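Local coordinates for YopX protein domain-containing protein (Enterococcus faecalis, PDB 2OX7) that is of unknown function but belongs to the YopX family, a mostly beta protein whose assembly holds four chains, at residues A[6-11]-A[80-85]; A[34-39]-A[51-56]; A[74-79]-A[130-135]. One frame throughout, in Å; residues are numbered along the deposited sequence.

Contact 1. Residues A[6-11]-A[80-85]; sequences KFRAWD and EIFEGD
R8 of strand 7-11 reaches over the F82 ring to D85 in the type II beta turn F82-D85. This joins the middle strand of a three-stranded antiparallel sheet to the connection between strands 80-82 and 85-89. The tight part is the arginine. Its CG sits between the backbone N and the carbonyl carbon (chi1 67°), and from there the chain runs straight out over the phenylalanine. CD of R8 makes a CH-pi contact over one ring face, 4.0 Å from the F82 centroid. The guanidinium overshoots the ring but stays almost parallel to it, 10° apart, with CZ of R8 3.4 Å from CB of F82. A carboxylate turned nearly upright to the guanidinium (79°) meets it end-on: NH1 and NH2 of R8 both give bent bonds to the single oxygen OD1 of D85, each 2.9 Å. NH2 of R8 also reaches the turn carbonyl, O of E83, at 2.9 Å, whereas NE is buried with no partner in the model. G84, at positive phi, carries the turn past NH2. Toward K6 the fit is looser and partly open to solvent. CD of K6 lies 3.7 Å from OE1 of E80, but their charges do not meet: NZ of K6 bonds N20 and OE2 of E80 bonds S70. N29 of the second subunit packs on K6 as well. Back in the turn, N of F82 comes from above the D85 carboxylate plane to hydrogen-bond OD2 of D85 at 2.8 Å, helping to hold the group that R8 grips.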
ATOM      1  N   LYS A   6      16.524  -1.269  15.345  1.00 27.83           N
ATOM      2  CA  LYS A   6      16.520  -0.790  16.685  1.00 26.25           C
ATOM      3  C   LYS A   6      15.356  -1.487  17.357  1.00 25.00           C
ATOM      4  O   LYS A   6      14.249  -1.548  16.784  1.00 24.62           O
ATOM      5  CB  LYS A   6      16.374   0.731  16.706  1.00 26.30           C
ATOM      6  CG  LYS A   6      16.346   1.312  18.078  1.00 30.32           C
ATOM      7  CD  LYS A   6      16.423   2.829  17.983  1.00 36.12           C
ATOM      8  CE  LYS A   6      16.952   3.405  19.275  1.00 40.87           C
ATOM      9  NZ  LYS A   6      18.458   3.330  19.256  1.00 47.03           N
ATOM     10  N   PHE A   7      15.602  -2.037  18.551  1.00 22.95           N
ATOM     11  CA  PHE A   7      14.601  -2.847  19.222  1.00 23.32           C
ATOM     12  C   PHE A   7      14.370  -2.414  20.650  1.00 24.39           C
ATOM     13  O   PHE A   7      15.303  -1.959  21.327  1.00 24.62           O
ATOM     14  CB  PHE A   7      15.000  -4.352  19.239  1.00 24.08           C
ATOM     15  CG  PHE A   7      15.215  -4.916  17.870  1.00 25.72           C
ATOM     16  CD1 PHE A   7      14.135  -5.354  17.100  1.00 26.44           C
ATOM     17  CD2 PHE A   7      16.493  -4.980  17.340  1.00 24.83           C
ATOM     18  CE1 PHE A   7      14.348  -5.854  15.800  1.00 27.52           C
ATOM     19  CE2 PHE A   7      16.711  -5.456  16.063  1.00 27.03           C
ATOM     20  CZ  PHE A   7      15.633  -5.898  15.291  1.00 26.86           C
ATOM     21  N   ARG A   8      13.134  -2.593  21.101  1.00 24.23           N
ATOM     22  CA  ARG A   8      12.776  -2.469  22.531  1.00 25.31           C
ATOM     23  C   ARG A   8      12.078  -3.762  22.946  1.00 26.25           C
ATOM     24  O   ARG A   8      11.594  -4.529  22.098  1.00 25.54           O
ATOM     25  CB  ARG A   8      11.879  -1.255  22.806  1.00 24.91           C
ATOM     26  CG  ARG A   8      10.500  -1.379  22.195  1.00 23.31           C
ATOM     27  CD  ARG A   8       9.678  -0.123  22.363  1.00 24.22           C
ATOM     28  NE  ARG A   8       8.305  -0.352  21.870  1.00 21.80           N
ATOM     29  CZ  ARG A   8       7.372   0.599  21.820  1.00 19.57           C
ATOM     30  NH1 ARG A   8       7.689   1.830  22.188  1.00 22.72           N
ATOM     31  NH2 ARG A   8       6.152   0.315  21.359  1.00 21.22           N
ATOM     32  N   ALA A   9      12.041  -4.023  24.255  1.00 26.87           N
ATOM     33  CA  ALA A   9      11.454  -5.260  24.762  1.00 28.33           C
ATOM     34  C   ALA A   9      10.618  -5.000  25.996  1.00 29.13           C
ATOM     35  O   ALA A   9      11.006  -4.221  26.868  1.00 30.49           O
ATOM     36  CB  ALA A   9      12.519  -6.273  25.097  1.00 29.35           C
ATOM     37  N   TRP A  10       9.450  -5.614  26.030  1.00 29.88           N
ATOM     38  CA  TRP A  10       8.572  -5.521  27.186  1.00 31.70           C
ATOM     39  C   TRP A  10       8.845  -6.782  27.960  1.00 32.18           C
ATOM     40  O   TRP A  10       8.725  -7.877  27.417  1.00 30.92           O
ATOM     41  CB  TRP A  10       7.121  -5.496  26.747  1.00 32.09           C
ATOM     42  CG  TRP A  10       6.116  -5.532  27.873  1.00 32.56           C
ATOM     43  CD1 TRP A  10       5.209  -6.530  28.126  1.00 32.54           C
ATOM     44  CD2 TRP A  10       5.889  -4.521  28.857  1.00 31.86           C
ATOM     45  NE1 TRP A  10       4.439  -6.198  29.212  1.00 35.39           N
ATOM     46  CE2 TRP A  10       4.834  -4.975  29.683  1.00 32.73           C
ATOM     47  CE3 TRP A  10       6.464  -3.268  29.114  1.00 31.47           C
ATOM     48  CZ2 TRP A  10       4.339  -4.220  30.754  1.00 34.01           C
ATOM     49  CZ3 TRP A  10       6.002  -2.530  30.187  1.00 33.88           C
ATOM     50  CH2 TRP A  10       4.931  -3.011  31.000  1.00 32.77           C
ATOM     51  N   ASP A  11       9.265  -6.605  29.212  1.00 33.88           N
ATOM     52  CA  ASP A  11       9.505  -7.726  30.131  1.00 36.20           C
ATOM     53  C   ASP A  11       8.185  -7.981  30.827  1.00 37.50           C
ATOM     54  O   ASP A  11       7.740  -7.149  31.597  1.00 37.16           O
ATOM     55  CB  ASP A  11      10.559  -7.301  31.144  1.00 36.11           C
ATOM     56  CG  ASP A  11      10.915  -8.402  32.150  1.00 38.48           C
ATOM     57  OD1 ASP A  11      10.131  -9.364  32.345  1.00 38.52           O
ATOM     58  OD2 ASP A  11      12.023  -8.275  32.725  1.00 39.88           O
ATOM     59  N   GLU A  80      10.659   8.310  17.786  1.00 21.32           N
ATOM     60  CA  GLU A  80      10.735   7.165  16.878  1.00 22.96           C
ATOM     61  C   GLU A  80       9.526   6.293  17.179  1.00 20.81           C
ATOM     62  O   GLU A  80       9.230   6.044  18.330  1.00 21.37           O
ATOM     63  CB  GLU A  80      12.026   6.375  17.116  1.00 24.47           C
ATOM     64  CG  GLU A  80      12.459   5.504  15.929  1.00 28.56           C
ATOM     65  CD  GLU A  80      13.973   5.154  15.897  1.00 30.73           C
ATOM     66  OE1 GLU A  80      14.800   5.823  16.599  1.00 41.20           O
ATOM     67  OE2 GLU A  80      14.342   4.197  15.166  1.00 40.13           O
ATOM     68  N   ILE A  81       8.805   5.880  16.135  1.00 18.77           N
ATOM     69  CA  ILE A  81       7.576   5.085  16.266  1.00 17.32           C
ATOM     70  C   ILE A  81       7.949   3.604  16.154  1.00 18.54           C
ATOM     71  O   ILE A  81       8.568   3.188  15.163  1.00 18.18           O
ATOM     72  CB  ILE A  81       6.595   5.434  15.142  1.00 17.17           C
ATOM     73  CG1 ILE A  81       6.088   6.880  15.317  1.00 17.11           C
ATOM     74  CG2 ILE A  81       5.364   4.453  15.160  1.00 16.97           C
ATOM     75  CD1 ILE A  81       5.424   7.397  14.001  1.00 17.32           C
ATOM     76  N   PHE A  82       7.574   2.818  17.166  1.00 18.01           N
ATOM     77  CA  PHE A  82       7.843   1.375  17.184  1.00 18.57           C
ATOM     78  C   PHE A  82       6.561   0.565  16.980  1.00 19.37           C
ATOM     79  O   PHE A  82       5.438   1.020  17.309  1.00 18.81           O
ATOM     80  CB  PHE A  82       8.358   0.971  18.593  1.00 19.03           C
ATOM     81  CG  PHE A  82       9.783   1.324  18.838  1.00 19.21           C
ATOM     82  CD1 PHE A  82      10.750   0.326  18.853  1.00 21.37           C
ATOM     83  CD2 PHE A  82      10.152   2.641  19.065  1.00 18.12           C
ATOM     84  CE1 PHE A  82      12.102   0.644  19.108  1.00 22.09           C
ATOM     85  CE2 PHE A  82      11.521   2.993  19.304  1.00 23.36           C
ATOM     86  CZ  PHE A  82      12.497   1.989  19.309  1.00 18.79           C
ATOM     87  N   GLU A  83       6.738  -0.687  16.582  1.00 20.62           N
ATOM     88  CA  GLU A  83       5.611  -1.615  16.668  1.00 22.07           C
ATOM     89  C   GLU A  83       5.058  -1.559  18.102  1.00 20.89           C
ATOM     90  O   GLU A  83       5.834  -1.469  19.087  1.00 21.29           O
ATOM     91  CB  GLU A  83       6.056  -3.063  16.452  1.00 22.61           C
ATOM     92  CG  GLU A  83       6.779  -3.420  15.190  1.00 26.85           C
ATOM     93  CD  GLU A  83       7.183  -4.914  15.233  1.00 28.76           C
ATOM     94  OE1 GLU A  83       8.319  -5.273  15.692  1.00 26.27           O
ATOM     95  OE2 GLU A  83       6.315  -5.726  14.853  1.00 37.73           O
ATOM     96  N   GLY A  84       3.740  -1.701  18.221  1.00 20.73           N
ATOM     97  CA  GLY A  84       3.073  -1.677  19.546  1.00 21.69           C
ATOM     98  C   GLY A  84       2.714  -0.282  20.039  1.00 21.24           C
ATOM     99  O   GLY A  84       1.890  -0.137  20.962  1.00 21.12           O
ATOM    100  N   ASP A  85       3.303   0.762  19.437  1.00 19.60           N
ATOM    101  CA  ASP A  85       2.901   2.116  19.792  1.00 19.53           C
ATOM    102  C   ASP A  85       1.465   2.404  19.438  1.00 19.56           C
ATOM    103  O   ASP A  85       0.900   1.826  18.503  1.00 21.72           O
ATOM    104  CB  ASP A  85       3.803   3.177  19.127  1.00 19.27           C
ATOM    105  CG  ASP A  85       5.142   3.377  19.876  1.00 23.50           C
ATOM    106  OD1 ASP A  85       5.264   3.013  21.085  1.00 21.94           O
ATOM    107  OD2 ASP A  85       6.077   3.954  19.284  1.00 24.73           O
TER

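Contact 2. Residues A[34-39]-A[51-56]; sequences IITDFQ and IGSYDT
I34 and D55 form an antiparallel hydrogen-bonded pair, N of I34 to O of D55 and N of D55 to O of I34 both at 2.9 Å, while I35-Y54 and F38-I51 are non-hydrogen-bonded pairs. Between these the ladder is distorted. O of S53 takes two donors on the same side of its plane, N of T36 at 2.9 Å and, longer, N of D37 at 3.3 Å. N of G52 then bonds O of D37 at 2.8 Å, from above the carbonyl plane. Two residues on each strand make up this break, so the register is unchanged beyond it. I35, F38, I51 and Y54 point to one face. There I35 and I51 cross at about a right angle; with CG1 anti to the carbonyl carbon in both (chi1 -62°), the two methyls meet, CD1 of I35 to CD1 of I51 at 3.9 Å. I49 and I51 of the second subunit pack on I35 and I51 respectively. The Y54 ring leans away from the partner strand, and its OH bonds O of S47 of that subunit. On the other face CG2 of I34 rests 3.9 Å from CB of D55, whose OD2 turns off to Y65 and W60; F63 touches both I34 and D55. Beside the break the surface is exposed, D37 lying near S53. The whole is a long antiparallel beta hairpin, strands 31-41 and 46-56, interrupted by a short irregular break at T36-D37 and G52-S53 and packed face-on against a second subunit.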
ATOM      1  N   ILE A  34      18.585 -12.264  25.270  1.00 40.86           N
ATOM      2  CA  ILE A  34      18.523 -10.837  25.065  1.00 41.11           C
ATOM      3  C   ILE A  34      19.720 -10.163  25.721  1.00 40.96           C
ATOM      4  O   ILE A  34      20.048 -10.435  26.885  1.00 40.57           O
ATOM      5  CB  ILE A  34      17.152 -10.259  25.537  1.00 41.03           C
ATOM      6  CG1 ILE A  34      16.985  -8.804  25.105  1.00 41.19           C
ATOM      7  CG2 ILE A  34      16.926 -10.456  27.045  1.00 42.56           C
ATOM      8  CD1 ILE A  34      15.533  -8.330  25.222  1.00 41.85           C
ATOM      9  N   ILE A  35      20.393  -9.327  24.947  1.00 40.42           N
ATOM     10  CA  ILE A  35      21.425  -8.444  25.477  1.00 40.66           C
ATOM     11  C   ILE A  35      20.826  -7.059  25.694  1.00 41.88           C
ATOM     12  O   ILE A  35      20.355  -6.420  24.737  1.00 41.29           O
ATOM     13  CB  ILE A  35      22.617  -8.344  24.506  1.00 40.48           C
ATOM     14  CG1 ILE A  35      23.263  -9.732  24.325  1.00 39.83           C
ATOM     15  CG2 ILE A  35      23.619  -7.308  25.010  1.00 39.31           C
ATOM     16  CD1 ILE A  35      24.397  -9.796  23.308  1.00 40.60           C
ATOM     17  N   THR A  36      20.841  -6.595  26.941  1.00 42.26           N
ATOM     18  CA  THR A  36      20.333  -5.268  27.252  1.00 44.18           C
ATOM     19  C   THR A  36      21.426  -4.194  27.280  1.00 45.07           C
ATOM     20  O   THR A  36      21.143  -3.022  26.996  1.00 45.95           O
ATOM     21  CB  THR A  36      19.488  -5.254  28.549  1.00 44.14           C
ATOM     22  OG1 THR A  36      20.199  -5.932  29.592  1.00 46.19           O
ATOM     23  CG2 THR A  36      18.177  -5.973  28.332  1.00 44.60           C
ATOM     24  N   ASP A  37      22.662  -4.592  27.605  1.00 45.58           N
ATOM     25  CA  ASP A  37      23.847  -3.706  27.563  1.00 46.38           C
ATOM     26  C   ASP A  37      25.073  -4.484  27.110  1.00 45.46           C
ATOM     27  O   ASP A  37      25.254  -5.638  27.487  1.00 46.13           O
ATOM     28  CB  ASP A  37      24.194  -3.098  28.945  1.00 47.14           C
ATOM     29  CG  ASP A  37      23.065  -2.304  29.531  1.00 50.67           C
ATOM     30  OD1 ASP A  37      23.113  -1.052  29.450  1.00 56.36           O
ATOM     31  OD2 ASP A  37      22.119  -2.934  30.057  1.00 54.26           O
ATOM     32  N   PHE A  38      25.923  -3.835  26.334  1.00 45.24           N
ATOM     33  CA  PHE A  38      27.222  -4.389  25.986  1.00 45.43           C
ATOM     34  C   PHE A  38      28.210  -3.261  25.716  1.00 46.89           C
ATOM     35  O   PHE A  38      27.825  -2.131  25.397  1.00 46.79           O
ATOM     36  CB  PHE A  38      27.125  -5.290  24.740  1.00 43.86           C
ATOM     37  CG  PHE A  38      26.999  -4.519  23.468  1.00 41.05           C
ATOM     38  CD1 PHE A  38      28.133  -4.103  22.784  1.00 39.85           C
ATOM     39  CD2 PHE A  38      25.747  -4.161  22.978  1.00 38.73           C
ATOM     40  CE1 PHE A  38      28.035  -3.370  21.610  1.00 38.24           C
ATOM     41  CE2 PHE A  38      25.637  -3.410  21.801  1.00 36.14           C
ATOM     42  CZ  PHE A  38      26.778  -3.017  21.118  1.00 39.02           C
ATOM     43  N   GLN A  39      29.497  -3.575  25.818  1.00 48.76           N
ATOM     44  CA  GLN A  39      30.519  -2.671  25.302  1.00 50.53           C
ATOM     45  C   GLN A  39      31.608  -3.481  24.630  1.00 50.96           C
ATOM     46  O   GLN A  39      31.748  -4.675  24.891  1.00 51.01           O
ATOM     47  CB  GLN A  39      31.080  -1.728  26.387  1.00 50.58           C
ATOM     48  CG  GLN A  39      31.148  -2.282  27.817  1.00 51.92           C
ATOM     49  CD  GLN A  39      31.828  -1.296  28.786  1.00 52.15           C
ATOM     50  OE1 GLN A  39      32.897  -0.755  28.491  1.00 54.34           O
ATOM     51  NE2 GLN A  39      31.207  -1.070  29.941  1.00 52.88           N
ATOM     52  N   ILE A  51      29.483  -8.502  27.371  1.00 52.07           N
ATOM     53  CA  ILE A  51      28.049  -8.469  27.615  1.00 52.44           C
ATOM     54  C   ILE A  51      27.751  -8.055  29.045  1.00 52.92           C
ATOM     55  O   ILE A  51      28.087  -8.776  30.001  1.00 53.65           O
ATOM     56  CB  ILE A  51      27.401  -9.825  27.308  1.00 52.40           C
ATOM     57  CG1 ILE A  51      27.589 -10.170  25.825  1.00 52.06           C
ATOM     58  CG2 ILE A  51      25.916  -9.834  27.704  1.00 52.68           C
ATOM     59  CD1 ILE A  51      27.183 -11.588  25.455  1.00 52.76           C
ATOM     60  N   GLY A  52      27.137  -6.882  29.182  1.00 52.71           N
ATOM     61  CA  GLY A  52      26.681  -6.382  30.476  1.00 52.59           C
ATOM     62  C   GLY A  52      25.410  -7.088  30.883  1.00 52.36           C
ATOM     63  O   GLY A  52      25.418  -8.284  31.162  1.00 53.22           O
ATOM     64  N   SER A  53      24.310  -6.349  30.909  1.00 51.79           N
ATOM     65  CA  SER A  53      23.024  -6.933  31.237  1.00 51.71           C
ATOM     66  C   SER A  53      22.513  -7.863  30.138  1.00 50.96           C
ATOM     67  O   SER A  53      22.661  -7.579  28.946  1.00 50.68           O
ATOM     68  CB  SER A  53      22.001  -5.837  31.524  1.00 51.83           C
ATOM     69  OG  SER A  53      21.520  -5.957  32.849  1.00 54.33           O
ATOM     70  N   TYR A  54      21.902  -8.966  30.552  1.00 50.26           N
ATOM     71  CA  TYR A  54      21.379  -9.950  29.623  1.00 49.43           C
ATOM     72  C   TYR A  54      20.389 -10.873  30.309  1.00 49.24           C
ATOM     73  O   TYR A  54      20.222 -10.837  31.539  1.00 49.05           O
ATOM     74  CB  TYR A  54      22.526 -10.767  29.006  1.00 49.65           C
ATOM     75  CG  TYR A  54      23.114 -11.818  29.940  1.00 49.84           C
ATOM     76  CD1 TYR A  54      22.742 -13.155  29.830  1.00 50.42           C
ATOM     77  CD2 TYR A  54      24.027 -11.467  30.939  1.00 51.32           C
ATOM     78  CE1 TYR A  54      23.269 -14.135  30.689  1.00 50.94           C
ATOM     79  CE2 TYR A  54      24.565 -12.446  31.811  1.00 51.17           C
ATOM     80  CZ  TYR A  54      24.171 -13.773  31.673  1.00 50.85           C
ATOM     81  OH  TYR A  54      24.676 -14.752  32.516  1.00 51.13           O
ATOM     82  N   ASP A  55      19.740 -11.712  29.508  1.00 48.58           N
ATOM     83  CA  ASP A  55      18.937 -12.810  30.019  1.00 48.21           C
ATOM     84  C   ASP A  55      18.839 -13.892  28.957  1.00 48.30           C
ATOM     85  O   ASP A  55      18.987 -13.610  27.767  1.00 48.17           O
ATOM     86  CB  ASP A  55      17.543 -12.337  30.420  1.00 47.89           C
ATOM     87  CG  ASP A  55      16.922 -13.212  31.495  1.00 48.49           C
ATOM     88  OD1 ASP A  55      17.515 -14.271  31.811  1.00 50.35           O
ATOM     89  OD2 ASP A  55      15.845 -12.851  32.032  1.00 46.87           O
ATOM     90  N   THR A  56      18.611 -15.132  29.370  1.00 48.10           N
ATOM     91  CA  THR A  56      18.473 -16.214  28.384  1.00 48.68           C
ATOM     92  C   THR A  56      17.268 -17.091  28.684  1.00 48.91           C
ATOM     93  O   THR A  56      16.687 -17.011  29.768  1.00 48.76           O
ATOM     94  CB  THR A  56      19.769 -17.085  28.196  1.00 48.87           C
ATOM     95  OG1 THR A  56      19.710 -18.253  29.036  1.00 49.83           O
ATOM     96  CG2 THR A  56      21.053 -16.292  28.474  1.00 48.29           C
TER

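Contact 3. Residues A[74-79]-A[130-135]; sequences KDKNGV and GYLVIG
Two amides of its own loop converge on OD1 of D75, while the other oxygen of this carboxylate, OD2, crosses to N of V133. On OD1 of D75 the firmer donor is N of V79 at 3.0 Å, coming from above the carboxylate plane; N of N77 adds a weak bond. OD2 of D75 offers its anti lone pair to N of V133, a nearly straight bond (177°) of 2.9 Å. CG of D75 stands between its backbone N and carbonyl carbon (chi1 79°), which swings the acid over toward the strand and leaves both oxygens engaged by backbone N-H groups. One residue on, N of K76 donates to O of Y131 at 3.0 Å, meeting the carbonyl almost end-on (171° at the oxygen). The loop is a 3:5 beta-hairpin turn: a type I turn D75-G78 with a G1 bulge at G78, whose positive phi suits glycine, closed by N of D75 to O of V79 and N of G78 to O of D75. It lies along the outer edge of strand 131-136, the last strand of a four-stranded antiparallel sheet; the opposite edge pairs with strand 85-89. Side chains fill in round these bonds. One branch of L132 does the touching: its CD2 is 3.6 Å from CB of K76 and 3.6 Å from ND2 of N77. CG2 of V133 lies 3.6 Å from OD2 of D75, giving the accepted bond an apolar neighbour. The K76 chain, extended beyond CG, runs past G130 to a salt bridge with D90 and a hydrogen bond to O of D129. The Y131 ring leads away from the loop to meet the rings of W113 and Y89.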
ATOM      1  N   LYS A  74       9.170   8.842  12.386  1.00 18.45           N
ATOM      2  CA  LYS A  74       9.054   9.715  13.568  1.00 19.53           C
ATOM      3  C   LYS A  74       7.646  10.297  13.689  1.00 18.58           C
ATOM      4  O   LYS A  74       7.000  10.625  12.674  1.00 19.66           O
ATOM      5  CB  LYS A  74      10.083  10.848  13.478  1.00 20.84           C
ATOM      6  CG  LYS A  74      11.542  10.345  13.646  1.00 24.55           C
ATOM      7  CD  LYS A  74      12.459  11.520  13.269  1.00 28.41           C
ATOM      8  CE  LYS A  74      13.921  11.311  13.611  1.00 33.98           C
ATOM      9  NZ  LYS A  74      14.382  10.019  13.138  1.00 36.80           N
ATOM     10  N   ASP A  75       7.193  10.525  14.919  1.00 18.42           N
ATOM     11  CA  ASP A  75       5.958  11.298  15.085  1.00 17.94           C
ATOM     12  C   ASP A  75       6.200  12.814  15.009  1.00 18.60           C
ATOM     13  O   ASP A  75       7.345  13.279  14.785  1.00 18.94           O
ATOM     14  CB  ASP A  75       5.172  10.900  16.361  1.00 18.86           C
ATOM     15  CG  ASP A  75       5.739  11.507  17.655  1.00 20.97           C
ATOM     16  OD1 ASP A  75       6.735  12.251  17.583  1.00 19.03           O
ATOM     17  OD2 ASP A  75       5.162  11.191  18.760  1.00 20.35           O
ATOM     18  N   LYS A  76       5.126  13.573  15.220  1.00 19.04           N
ATOM     19  CA  LYS A  76       5.157  15.033  15.166  1.00 22.10           C
ATOM     20  C   LYS A  76       6.177  15.656  16.137  1.00 22.27           C
ATOM     21  O   LYS A  76       6.668  16.770  15.889  1.00 23.55           O
ATOM     22  CB  LYS A  76       3.757  15.538  15.496  1.00 23.55           C
ATOM     23  CG  LYS A  76       3.474  16.946  15.135  1.00 28.52           C
ATOM     24  CD  LYS A  76       2.089  17.265  15.727  1.00 27.10           C
ATOM     25  CE  LYS A  76       1.794  18.745  15.610  1.00 27.96           C
ATOM     26  NZ  LYS A  76       0.402  19.060  15.980  1.00 26.69           N
ATOM     27  N   ASN A  77       6.481  14.956  17.231  1.00 22.76           N
ATOM     28  CA  ASN A  77       7.500  15.414  18.187  1.00 23.51           C
ATOM     29  C   ASN A  77       8.901  14.848  17.915  1.00 22.62           C
ATOM     30  O   ASN A  77       9.791  14.978  18.777  1.00 24.88           O
ATOM     31  CB  ASN A  77       7.103  15.039  19.606  1.00 23.70           C
ATOM     32  CG  ASN A  77       6.157  16.033  20.259  1.00 27.26           C
ATOM     33  OD1 ASN A  77       6.074  17.212  19.881  1.00 27.82           O
ATOM     34  ND2 ASN A  77       5.495  15.565  21.329  1.00 28.16           N
ATOM     35  N   GLY A  78       9.116  14.201  16.767  1.00 20.99           N
ATOM     36  CA  GLY A  78      10.412  13.576  16.493  1.00 21.24           C
ATOM     37  C   GLY A  78      10.724  12.308  17.241  1.00 20.80           C
ATOM     38  O   GLY A  78      11.861  11.836  17.190  1.00 22.46           O
ATOM     39  N   VAL A  79       9.700  11.718  17.852  1.00 20.35           N
ATOM     40  CA  VAL A  79       9.816  10.454  18.595  1.00 21.30           C
ATOM     41  C   VAL A  79       9.745   9.272  17.629  1.00 20.89           C
ATOM     42  O   VAL A  79       8.857   9.225  16.767  1.00 21.79           O
ATOM     43  CB  VAL A  79       8.703  10.330  19.658  1.00 20.80           C
ATOM     44  CG1 VAL A  79       8.778   8.966  20.343  1.00 22.72           C
ATOM     45  CG2 VAL A  79       8.830  11.460  20.708  1.00 23.04           C
ATOM     46  N   GLY A 130      -1.054  16.202  12.146  1.00 24.97           N
ATOM     47  CA  GLY A 130       0.012  15.252  12.478  1.00 22.49           C
ATOM     48  C   GLY A 130      -0.430  14.281  13.573  1.00 22.63           C
ATOM     49  O   GLY A 130      -1.510  14.444  14.156  1.00 23.05           O
ATOM     50  N   TYR A 131       0.396  13.264  13.818  1.00 19.14           N
ATOM     51  CA  TYR A 131       0.101  12.181  14.802  1.00 18.91           C
ATOM     52  C   TYR A 131       1.166  12.195  15.884  1.00 19.22           C
ATOM     53  O   TYR A 131       2.362  12.489  15.623  1.00 18.01           O
ATOM     54  CB  TYR A 131       0.079  10.751  14.162  1.00 19.89           C
ATOM     55  CG  TYR A 131      -1.142  10.543  13.342  1.00 19.27           C
ATOM     56  CD1 TYR A 131      -2.244   9.875  13.883  1.00 19.79           C
ATOM     57  CD2 TYR A 131      -1.260  11.111  12.068  1.00 20.15           C
ATOM     58  CE1 TYR A 131      -3.408   9.718  13.151  1.00 18.65           C
ATOM     59  CE2 TYR A 131      -2.442  10.950  11.314  1.00 22.24           C
ATOM     60  CZ  TYR A 131      -3.507  10.265  11.874  1.00 21.51           C
ATOM     61  OH  TYR A 131      -4.712  10.124  11.200  1.00 24.09           O
ATOM     62  N   LEU A 132       0.756  11.770  17.066  1.00 17.91           N
ATOM     63  CA  LEU A 132       1.659  11.691  18.208  1.00 18.36           C
ATOM     64  C   LEU A 132       1.564  10.323  18.867  1.00 18.48           C
ATOM     65  O   LEU A 132       0.483   9.791  18.976  1.00 18.07           O
ATOM     66  CB  LEU A 132       1.266  12.762  19.211  1.00 20.18           C
ATOM     67  CG  LEU A 132       1.651  14.221  18.895  1.00 21.74           C
ATOM     68  CD1 LEU A 132       1.080  15.155  19.978  1.00 28.10           C
ATOM     69  CD2 LEU A 132       3.181  14.342  18.860  1.00 25.09           C
ATOM     70  N   VAL A 133       2.697   9.788  19.311  1.00 17.67           N
ATOM     71  CA  VAL A 133       2.710   8.540  20.091  1.00 18.73           C
ATOM     72  C   VAL A 133       2.227   8.897  21.515  1.00 19.53           C
ATOM     73  O   VAL A 133       2.853   9.717  22.194  1.00 20.26           O
ATOM     74  CB  VAL A 133       4.102   8.000  20.248  1.00 19.66           C
ATOM     75  CG1 VAL A 133       4.085   6.719  21.142  1.00 18.93           C
ATOM     76  CG2 VAL A 133       4.681   7.604  18.869  1.00 20.49           C
ATOM     77  N   ILE A 134       1.182   8.234  21.978  1.00 19.96           N
ATOM     78  CA  ILE A 134       0.683   8.539  23.331  1.00 21.61           C
ATOM     79  C   ILE A 134       0.716   7.339  24.293  1.00 21.94           C
ATOM     80  O   ILE A 134       0.175   7.401  25.398  1.00 23.11           O
ATOM     81  CB  ILE A 134      -0.676   9.167  23.272  1.00 21.95           C
ATOM     82  CG1 ILE A 134      -1.698   8.226  22.585  1.00 23.99           C
ATOM     83  CG2 ILE A 134      -0.536  10.602  22.744  1.00 21.64           C
ATOM     84  CD1 ILE A 134      -3.103   8.595  22.947  1.00 30.29           C
ATOM     85  N   GLY A 135       1.405   6.293  23.879  1.00 22.36           N
ATOM     86  CA  GLY A 135       1.567   5.088  24.699  1.00 22.08           C
ATOM     87  C   GLY A 135       1.760   3.866  23.831  1.00 23.05           C
ATOM     88  O   GLY A 135       2.018   3.959  22.605  1.00 21.39           O
TER

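How the contacts relate
From the N terminus, residues 6-11 open a loop that contact 1 closes only at 80-85. Contact 2 is nested inside it, closing the short loop between 34-39 and 51-56 in the hairpin of strands 31-41 and 46-56. Residues 74-79 also fall within the loop of contact 1, but their partners 130-135 come after it, so contacts 1 and 3 cross along the chain. They touch in space as well, where I81 packs on K74 and D85 on V133; with contact 1 they join the sheet of strand 7-11, through the turn 82-85, to that of strand 131-136. CB of A9 meets CD1 of I34 at 3.7 Å, linking contacts 1 and 2. Contacts 2 and 3 stay apart, centres about 29 Å from each other.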